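Putative oxidoreductase (Klebsiella pneumoniae subsp. pneumoniae MGH 78578, PDB 3E82) probably acts as a nucleotide-dependent oxidoreductase of the Gfo/Idh/MocA family, with a Rossmann domain thought to bind NAD or a related cofactor. Local coordinates at residues B[96-101]-B[124-129]; B[10-15]-B[72-77]. One frame throughout, in Å; residues are numbered along the deposited sequence.

Contact 1 of 2, residues B[96-101]-B[124-129]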
ATOM      1  N   VAL B  96      -0.242  12.812  29.409  1.00 19.05           N
ATOM      2  CA  VAL B  96      -0.188  13.863  28.392  1.00 18.52           C
ATOM      3  C   VAL B  96      -0.903  13.462  27.112  1.00 19.06           C
ATOM      4  O   VAL B  96      -0.621  12.416  26.527  1.00 18.80           O
ATOM      5  CB  VAL B  96       1.272  14.213  28.024  1.00 17.77           C
ATOM      6  CG1 VAL B  96       1.307  15.465  27.139  1.00 17.08           C
ATOM      7  CG2 VAL B  96       2.093  14.395  29.281  1.00 16.76           C
ATOM      8  N   ASP B  97      -1.840  14.298  26.693  1.00 19.86           N
ATOM      9  CA  ASP B  97      -2.587  14.072  25.466  1.00 20.69           C
ATOM     10  C   ASP B  97      -1.569  14.223  24.321  1.00 21.24           C
ATOM     11  O   ASP B  97      -0.588  14.951  24.460  1.00 18.27           O
ATOM     12  CB  ASP B  97      -3.679  15.138  25.359  1.00 24.19           C
ATOM     13  CG  ASP B  97      -4.763  14.773  24.382  1.00 28.41           C
ATOM     14  OD1 ASP B  97      -5.424  13.733  24.590  1.00 29.96           O
ATOM     15  OD2 ASP B  97      -4.959  15.532  23.408  1.00 30.23           O
ATOM     16  N   LYS B  98      -1.766  13.528  23.204  1.00 19.58           N
ATOM     17  CA  LYS B  98      -0.820  13.672  22.102  1.00 21.35           C
ATOM     18  C   LYS B  98      -0.857  15.114  21.572  1.00 19.96           C
ATOM     19  O   LYS B  98      -1.909  15.749  21.557  1.00 19.14           O
ATOM     20  CB  LYS B  98      -1.143  12.690  20.966  1.00 22.16           C
ATOM     21  CG  LYS B  98      -0.974  11.207  21.332  1.00 23.25           C
ATOM     22  CD  LYS B  98      -1.091  10.317  20.091  1.00 24.77           C
ATOM     23  CE  LYS B  98      -2.460  10.415  19.434  1.00 22.94           C
ATOM     24  NZ  LYS B  98      -3.514   9.801  20.279  1.00 25.63           N
ATOM     25  N   PRO B  99       0.298  15.653  21.142  1.00 20.33           N
ATOM     26  CA  PRO B  99       1.607  15.003  21.146  1.00 19.81           C
ATOM     27  C   PRO B  99       2.298  15.086  22.502  1.00 20.58           C
ATOM     28  O   PRO B  99       2.142  16.061  23.240  1.00 20.23           O
ATOM     29  CB  PRO B  99       2.370  15.780  20.083  1.00 21.90           C
ATOM     30  CG  PRO B  99       1.867  17.176  20.305  1.00 22.23           C
ATOM     31  CD  PRO B  99       0.363  16.940  20.422  1.00 20.68           C
ATOM     32  N   PHE B 100       3.063  14.046  22.810  1.00 20.44           N
ATOM     33  CA  PHE B 100       3.824  13.951  24.049  1.00 20.54           C
ATOM     34  C   PHE B 100       4.577  15.275  24.245  1.00 20.85           C
ATOM     35  O   PHE B 100       4.353  15.998  25.216  1.00 20.23           O
ATOM     36  CB  PHE B 100       4.807  12.781  23.926  1.00 19.05           C
ATOM     37  CG  PHE B 100       5.606  12.503  25.168  1.00 18.35           C
ATOM     38  CD1 PHE B 100       6.662  11.597  25.128  1.00 19.32           C
ATOM     39  CD2 PHE B 100       5.329  13.152  26.369  1.00 18.06           C
ATOM     40  CE1 PHE B 100       7.435  11.347  26.263  1.00 18.69           C
ATOM     41  CE2 PHE B 100       6.094  12.909  27.503  1.00 20.00           C
ATOM     42  CZ  PHE B 100       7.148  12.007  27.449  1.00 18.39           C
ATOM     43  N   THR B 101       5.475  15.563  23.310  1.00 19.02           N
ATOM     44  CA  THR B 101       6.272  16.783  23.301  1.00 20.87           C
ATOM     45  C   THR B 101       6.396  17.192  21.833  1.00 22.86           C
ATOM     46  O   THR B 101       5.864  16.513  20.944  1.00 22.12           O
ATOM     47  CB  THR B 101       7.695  16.553  23.863  1.00 21.47           C
ATOM     48  OG1 THR B 101       8.345  15.525  23.106  1.00 23.44           O
ATOM     49  CG2 THR B 101       7.641  16.160  25.336  1.00 21.24           C
ATOM     50  N   PHE B 124      -1.391   9.692  26.122  1.00 16.90           N
ATOM     51  CA  PHE B 124      -2.705   9.185  25.739  1.00 16.99           C
ATOM     52  C   PHE B 124      -2.786   8.425  24.413  1.00 17.12           C
ATOM     53  O   PHE B 124      -3.427   8.880  23.469  1.00 18.09           O
ATOM     54  CB  PHE B 124      -3.720  10.346  25.751  1.00 17.30           C
ATOM     55  CG  PHE B 124      -5.175   9.912  25.772  1.00 18.29           C
ATOM     56  CD1 PHE B 124      -5.657   9.048  26.762  1.00 19.21           C
ATOM     57  CD2 PHE B 124      -6.072  10.412  24.833  1.00 18.01           C
ATOM     58  CE1 PHE B 124      -7.020   8.692  26.809  1.00 19.00           C
ATOM     59  CE2 PHE B 124      -7.434  10.062  24.871  1.00 19.95           C
ATOM     60  CZ  PHE B 124      -7.908   9.205  25.856  1.00 18.15           C
ATOM     61  N   HIS B 125      -2.118   7.278  24.340  1.00 17.39           N
ATOM     62  CA  HIS B 125      -2.194   6.428  23.151  1.00 19.11           C
ATOM     63  C   HIS B 125      -3.395   5.566  23.503  1.00 18.14           C
ATOM     64  O   HIS B 125      -3.277   4.481  24.074  1.00 18.75           O
ATOM     65  CB  HIS B 125      -0.927   5.598  23.001  1.00 17.22           C
ATOM     66  CG  HIS B 125       0.215   6.362  22.405  1.00 19.77           C
ATOM     67  ND1 HIS B 125       0.158   6.911  21.141  1.00 19.33           N
ATOM     68  CD2 HIS B 125       1.448   6.649  22.883  1.00 19.00           C
ATOM     69  CE1 HIS B 125       1.308   7.500  20.865  1.00 20.61           C
ATOM     70  NE2 HIS B 125       2.109   7.355  21.905  1.00 18.86           N
ATOM     71  N   ASN B 126      -4.559   6.097  23.163  1.00 19.15           N
ATOM     72  CA  ASN B 126      -5.840   5.504  23.497  1.00 19.16           C
ATOM     73  C   ASN B 126      -6.468   4.579  22.466  1.00 20.80           C
ATOM     74  O   ASN B 126      -7.645   4.245  22.590  1.00 20.58           O
ATOM     75  CB  ASN B 126      -6.818   6.643  23.791  1.00 19.85           C
ATOM     76  CG  ASN B 126      -7.163   7.447  22.547  1.00 21.11           C
ATOM     77  OD1 ASN B 126      -6.299   7.724  21.713  1.00 24.52           O
ATOM     78  ND2 ASN B 126      -8.425   7.828  22.421  1.00 21.71           N
ATOM     79  N   ARG B 127      -5.708   4.142  21.470  1.00 20.34           N
ATOM     80  CA  ARG B 127      -6.301   3.301  20.435  1.00 20.05           C
ATOM     81  C   ARG B 127      -5.950   1.815  20.523  1.00 20.11           C
ATOM     82  O   ARG B 127      -6.274   1.040  19.621  1.00 19.59           O
ATOM     83  CB  ARG B 127      -5.922   3.857  19.054  1.00 21.46           C
ATOM     84  CG  ARG B 127      -6.087   5.384  18.908  1.00 23.73           C
ATOM     85  CD  ARG B 127      -7.533   5.849  19.092  1.00 26.33           C
ATOM     86  NE  ARG B 127      -8.430   5.270  18.094  1.00 30.55           N
ATOM     87  CZ  ARG B 127      -8.592   5.736  16.856  1.00 34.62           C
ATOM     88  NH1 ARG B 127      -7.926   6.812  16.452  1.00 35.04           N
ATOM     89  NH2 ARG B 127      -9.406   5.111  16.013  1.00 33.23           N
ATOM     90  N   ARG B 128      -5.311   1.419  21.620  1.00 19.59           N
ATOM     91  CA  ARG B 128      -4.912   0.028  21.827  1.00 18.61           C
ATOM     92  C   ARG B 128      -6.083  -0.864  22.220  1.00 19.12           C
ATOM     93  O   ARG B 128      -5.937  -2.084  22.318  1.00 20.15           O
ATOM     94  CB  ARG B 128      -3.841  -0.049  22.915  1.00 18.17           C
ATOM     95  CG  ARG B 128      -2.601   0.770  22.604  1.00 17.27           C
ATOM     96  CD  ARG B 128      -1.581   0.699  23.732  1.00 17.59           C
ATOM     97  NE  ARG B 128      -0.356   1.384  23.345  1.00 14.76           N
ATOM     98  CZ  ARG B 128       0.810   1.269  23.975  1.00 17.83           C
ATOM     99  NH1 ARG B 128       0.930   0.488  25.046  1.00 16.00           N
ATOM    100  NH2 ARG B 128       1.865   1.939  23.525  1.00 14.57           N
ATOM    101  N   TRP B 129      -7.244  -0.259  22.446  1.00 18.50           N
ATOM    102  CA  TRP B 129      -8.419  -1.025  22.840  1.00 19.41           C
ATOM    103  C   TRP B 129      -9.592  -0.861  21.881  1.00 19.90           C
ATOM    104  O   TRP B 129     -10.742  -1.066  22.256  1.00 20.43           O
ATOM    105  CB  TRP B 129      -8.812  -0.620  24.261  1.00 19.87           C
ATOM    106  CG  TRP B 129      -7.677  -0.871  25.199  1.00 18.49           C
ATOM    107  CD1 TRP B 129      -7.368  -2.051  25.820  1.00 19.28           C
ATOM    108  CD2 TRP B 129      -6.637   0.049  25.547  1.00 18.24           C
ATOM    109  NE1 TRP B 129      -6.200  -1.919  26.533  1.00 18.03           N
ATOM    110  CE2 TRP B 129      -5.728  -0.643  26.383  1.00 17.88           C
ATOM    111  CE3 TRP B 129      -6.381   1.389  25.233  1.00 17.56           C
ATOM    112  CZ2 TRP B 129      -4.581  -0.037  26.907  1.00 17.04           C
ATOM    113  CZ3 TRP B 129      -5.235   1.992  25.758  1.00 17.95           C
ATOM    114  CH2 TRP B 129      -4.351   1.275  26.585  1.00 17.21           C
TER
HETATM  115  O   HOH W   1      -6.303   9.222  19.387  1.00 34.97           O
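F124 meets V96 and D97 where two neighbouring parallel strands run out into loops. Its backbone N donates to V96 O over 2.9 Å, with an N-H...O angle of 162°, and continues the pairing between strands 93-96 and 121-123 into F124. The phenyl group, CG anti to the backbone N (chi1 -163°), is thereby set beside the carboxylate of D97: OD1 lies 3.4 Å from CD2 of F124, an oblique approach with the two planes 32° apart. That oxygen takes its hydrogen bond elsewhere, from H23 NE2 on helix 17-28, and the rings of H23 and Y302 also meet F124. The carbonyl of F124 turns to K98, whose NZ makes a weak hydrogen bond of 3.3 Å to F124 O.

H125 is the centre of an inverse gamma turn, and its imidazole meets the aliphatic part of K98. CD of K98 comes obliquely onto the ring, 3.8 Å from ND1 of H125, the two side chains crossing at about a right angle. Bends at chi3 and chi4 then fold the ammonium of K98 back from H125 toward the F124 carbonyl.

N126 is reached through solvent. One water accepts from K98 NZ at 3.0 Å and donates to N126 OD1 at 2.8 Å, while N126 ND2 bonds to Q299, so both ends of the amide are engaged. CB of N126 also packs against one face of the F124 ring.

The 98-99 peptide link, cis before P99, belongs to the Lys-Pro element that follows strand 93-96, as in other Gfo/Idh/MocA proteins; in relatives this lysine lines the active site, and K98 probably occupies the equivalent place.

Contact 2 of 2, residues B[10-15]-B[72-77]; sequences IALIGY and VIASPN
V72 is bonded through both its N and its O to strand 8-13, in parallel register. V72 N donates to A11 O at 3.0 Å, and V72 O receives I13 N at 2.8 Å; both bonds are nearly straight, with N-H...O angles of 175° and 173°. A third, from A74 N just beyond strand 70-73 to I13 O at 2.8 Å, is more bent at 145°, as the chain turns into loop. A CA-H...O contact from L12 to V72 O adds a second, weaker approach to that carbonyl.

Apolar packing gathers on the face bearing I10, L12 and V72. The two methyls of V72 divide the work: CG1, anti to the backbone N, reaches L12 CD1 at 3.7 Å, whereas CG2 meets I10 CG2 at 3.6 Å. L12 CD1 extends further to A74 CB at 3.9 Å. H23 of helix 17-28 touches V72 and A74 on this side; I13 and I73 point to the other face, against L83 of helix 80-89.

Steric fit governs the end of the pair. CA of G14 packs 4.0 Å from A74 O, and the positive phi of G14 suits a residue without a side chain.

The backbone N and O of V72, like I13 N, are thus satisfied by strand pairing in a largely apolar interior, and the chain then passes from I13 into G14, which probably begins a dinucleotide-binding turn of the GxGxxG type.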
ATOM      1  N   ILE B  10      -7.894  13.907  40.225  1.00 21.93           N
ATOM      2  CA  ILE B  10      -7.382  14.452  38.978  1.00 21.00           C
ATOM      3  C   ILE B  10      -7.721  15.908  38.661  1.00 20.85           C
ATOM      4  O   ILE B  10      -8.799  16.402  38.976  1.00 21.24           O
ATOM      5  CB  ILE B  10      -7.909  13.606  37.792  1.00 20.90           C
ATOM      6  CG1 ILE B  10      -7.504  12.137  37.964  1.00 20.37           C
ATOM      7  CG2 ILE B  10      -7.406  14.170  36.478  1.00 19.13           C
ATOM      8  CD1 ILE B  10      -8.275  11.186  37.049  1.00 21.43           C
ATOM      9  N   ALA B  11      -6.771  16.576  38.024  1.00 20.85           N
ATOM     10  CA  ALA B  11      -6.964  17.936  37.549  1.00 20.56           C
ATOM     11  C   ALA B  11      -6.826  17.789  36.036  1.00 19.21           C
ATOM     12  O   ALA B  11      -5.782  17.352  35.545  1.00 20.24           O
ATOM     13  CB  ALA B  11      -5.885  18.860  38.079  1.00 19.18           C
ATOM     14  N   LEU B  12      -7.898  18.086  35.309  1.00 19.92           N
ATOM     15  CA  LEU B  12      -7.874  18.028  33.848  1.00 19.02           C
ATOM     16  C   LEU B  12      -7.481  19.433  33.389  1.00 20.11           C
ATOM     17  O   LEU B  12      -8.173  20.405  33.698  1.00 21.20           O
ATOM     18  CB  LEU B  12      -9.257  17.661  33.296  1.00 18.37           C
ATOM     19  CG  LEU B  12      -9.447  17.840  31.787  1.00 19.46           C
ATOM     20  CD1 LEU B  12      -8.388  17.039  31.035  1.00 18.74           C
ATOM     21  CD2 LEU B  12     -10.855  17.405  31.386  1.00 18.07           C
ATOM     22  N   ILE B  13      -6.360  19.533  32.683  1.00 19.83           N
ATOM     23  CA  ILE B  13      -5.858  20.816  32.200  1.00 20.82           C
ATOM     24  C   ILE B  13      -6.365  21.089  30.789  1.00 21.09           C
ATOM     25  O   ILE B  13      -5.919  20.469  29.821  1.00 20.48           O
ATOM     26  CB  ILE B  13      -4.314  20.842  32.199  1.00 20.81           C
ATOM     27  CG1 ILE B  13      -3.780  20.404  33.568  1.00 21.64           C
ATOM     28  CG2 ILE B  13      -3.813  22.233  31.825  1.00 20.49           C
ATOM     29  CD1 ILE B  13      -4.302  21.203  34.756  1.00 21.23           C
ATOM     30  N   GLY B  14      -7.316  22.012  30.688  1.00 21.11           N
ATOM     31  CA  GLY B  14      -7.885  22.351  29.397  1.00 22.22           C
ATOM     32  C   GLY B  14      -9.229  21.679  29.201  1.00 22.85           C
ATOM     33  O   GLY B  14      -9.366  20.468  29.389  1.00 22.79           O
ATOM     34  N   TYR B  15     -10.234  22.471  28.846  1.00 23.04           N
ATOM     35  CA  TYR B  15     -11.562  21.936  28.603  1.00 23.56           C
ATOM     36  C   TYR B  15     -11.958  22.291  27.182  1.00 25.12           C
ATOM     37  O   TYR B  15     -13.068  22.759  26.909  1.00 24.93           O
ATOM     38  CB  TYR B  15     -12.579  22.505  29.588  1.00 24.40           C
ATOM     39  CG  TYR B  15     -13.815  21.649  29.706  1.00 24.95           C
ATOM     40  CD1 TYR B  15     -13.734  20.345  30.195  1.00 24.73           C
ATOM     41  CD2 TYR B  15     -15.065  22.131  29.320  1.00 25.28           C
ATOM     42  CE1 TYR B  15     -14.864  19.545  30.301  1.00 25.36           C
ATOM     43  CE2 TYR B  15     -16.202  21.336  29.419  1.00 24.99           C
ATOM     44  CZ  TYR B  15     -16.093  20.049  29.910  1.00 25.83           C
ATOM     45  OH  TYR B  15     -17.212  19.261  30.016  1.00 27.87           O
ATOM     46  N   VAL B  72      -3.948  15.543  34.022  1.00 17.66           N
ATOM     47  CA  VAL B  72      -4.240  15.110  32.657  1.00 17.69           C
ATOM     48  C   VAL B  72      -4.130  16.374  31.788  1.00 18.14           C
ATOM     49  O   VAL B  72      -4.942  17.293  31.898  1.00 17.48           O
ATOM     50  CB  VAL B  72      -5.672  14.506  32.535  1.00 17.52           C
ATOM     51  CG1 VAL B  72      -5.993  14.207  31.076  1.00 16.13           C
ATOM     52  CG2 VAL B  72      -5.776  13.224  33.360  1.00 19.05           C
ATOM     53  N   ILE B  73      -3.116  16.415  30.934  1.00 18.15           N
ATOM     54  CA  ILE B  73      -2.876  17.576  30.087  1.00 17.80           C
ATOM     55  C   ILE B  73      -3.555  17.495  28.726  1.00 18.79           C
ATOM     56  O   ILE B  73      -3.198  16.677  27.871  1.00 20.13           O
ATOM     57  CB  ILE B  73      -1.369  17.789  29.930  1.00 17.49           C
ATOM     58  CG1 ILE B  73      -0.746  17.907  31.330  1.00 19.40           C
ATOM     59  CG2 ILE B  73      -1.085  19.028  29.085  1.00 16.71           C
ATOM     60  CD1 ILE B  73       0.727  18.216  31.329  1.00 20.34           C
ATOM     61  N   ALA B  74      -4.541  18.362  28.540  1.00 18.63           N
ATOM     62  CA  ALA B  74      -5.317  18.420  27.308  1.00 19.05           C
ATOM     63  C   ALA B  74      -5.414  19.870  26.825  1.00 20.02           C
ATOM     64  O   ALA B  74      -6.419  20.280  26.251  1.00 20.10           O
ATOM     65  CB  ALA B  74      -6.713  17.855  27.554  1.00 17.92           C
ATOM     66  N   SER B  75      -4.362  20.634  27.083  1.00 21.77           N
ATOM     67  CA  SER B  75      -4.280  22.038  26.684  1.00 22.99           C
ATOM     68  C   SER B  75      -3.572  22.092  25.320  1.00 22.60           C
ATOM     69  O   SER B  75      -3.226  21.046  24.770  1.00 22.12           O
ATOM     70  CB  SER B  75      -3.494  22.808  27.750  1.00 22.45           C
ATOM     71  OG  SER B  75      -2.288  22.136  28.073  1.00 22.18           O
ATOM     72  N   PRO B  76      -3.362  23.299  24.750  1.00 22.67           N
ATOM     73  CA  PRO B  76      -2.690  23.416  23.447  1.00 22.61           C
ATOM     74  C   PRO B  76      -1.356  22.670  23.368  1.00 23.79           C
ATOM     75  O   PRO B  76      -0.627  22.576  24.356  1.00 24.79           O
ATOM     76  CB  PRO B  76      -2.509  24.922  23.285  1.00 23.12           C
ATOM     77  CG  PRO B  76      -3.732  25.476  23.966  1.00 23.14           C
ATOM     78  CD  PRO B  76      -3.787  24.629  25.235  1.00 23.20           C
ATOM     79  N   ASN B  77      -1.045  22.161  22.179  1.00 25.28           N
ATOM     80  CA  ASN B  77       0.185  21.401  21.915  1.00 27.19           C
ATOM     81  C   ASN B  77       1.474  21.971  22.507  1.00 26.48           C
ATOM     82  O   ASN B  77       2.263  21.242  23.109  1.00 25.81           O
ATOM     83  CB  ASN B  77       0.368  21.224  20.401  1.00 27.56           C
ATOM     84  CG  ASN B  77      -0.528  20.142  19.823  1.00 30.56           C
ATOM     85  OD1 ASN B  77      -1.611  19.866  20.345  1.00 30.39           O
ATOM     86  ND2 ASN B  77      -0.084  19.529  18.730  1.00 30.80           N
TER

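In the fold
Contact 2 closes before contact 1 opens along the chain, and their centres lie about 13 Å apart in the same six-stranded parallel sheet. Contact 2 joins strands 8-13 and 70-73, contact 1 the loops after strands 93-96 and 121-123, so together they span four consecutive strands. The two meet directly: D97 N lies 3.0 Å from I73 O, a probable hydrogen bond, and P99 packs on N77. Helix 17-28 contributes H23 to both. Both lie at the C-terminal ends of the parallel strands, where Rossmann domains bind the dinucleotide, as this one probably does. The centre of contact 1 is about 4 Å, and that of contact 2 about 16 Å, from the centre of the chain.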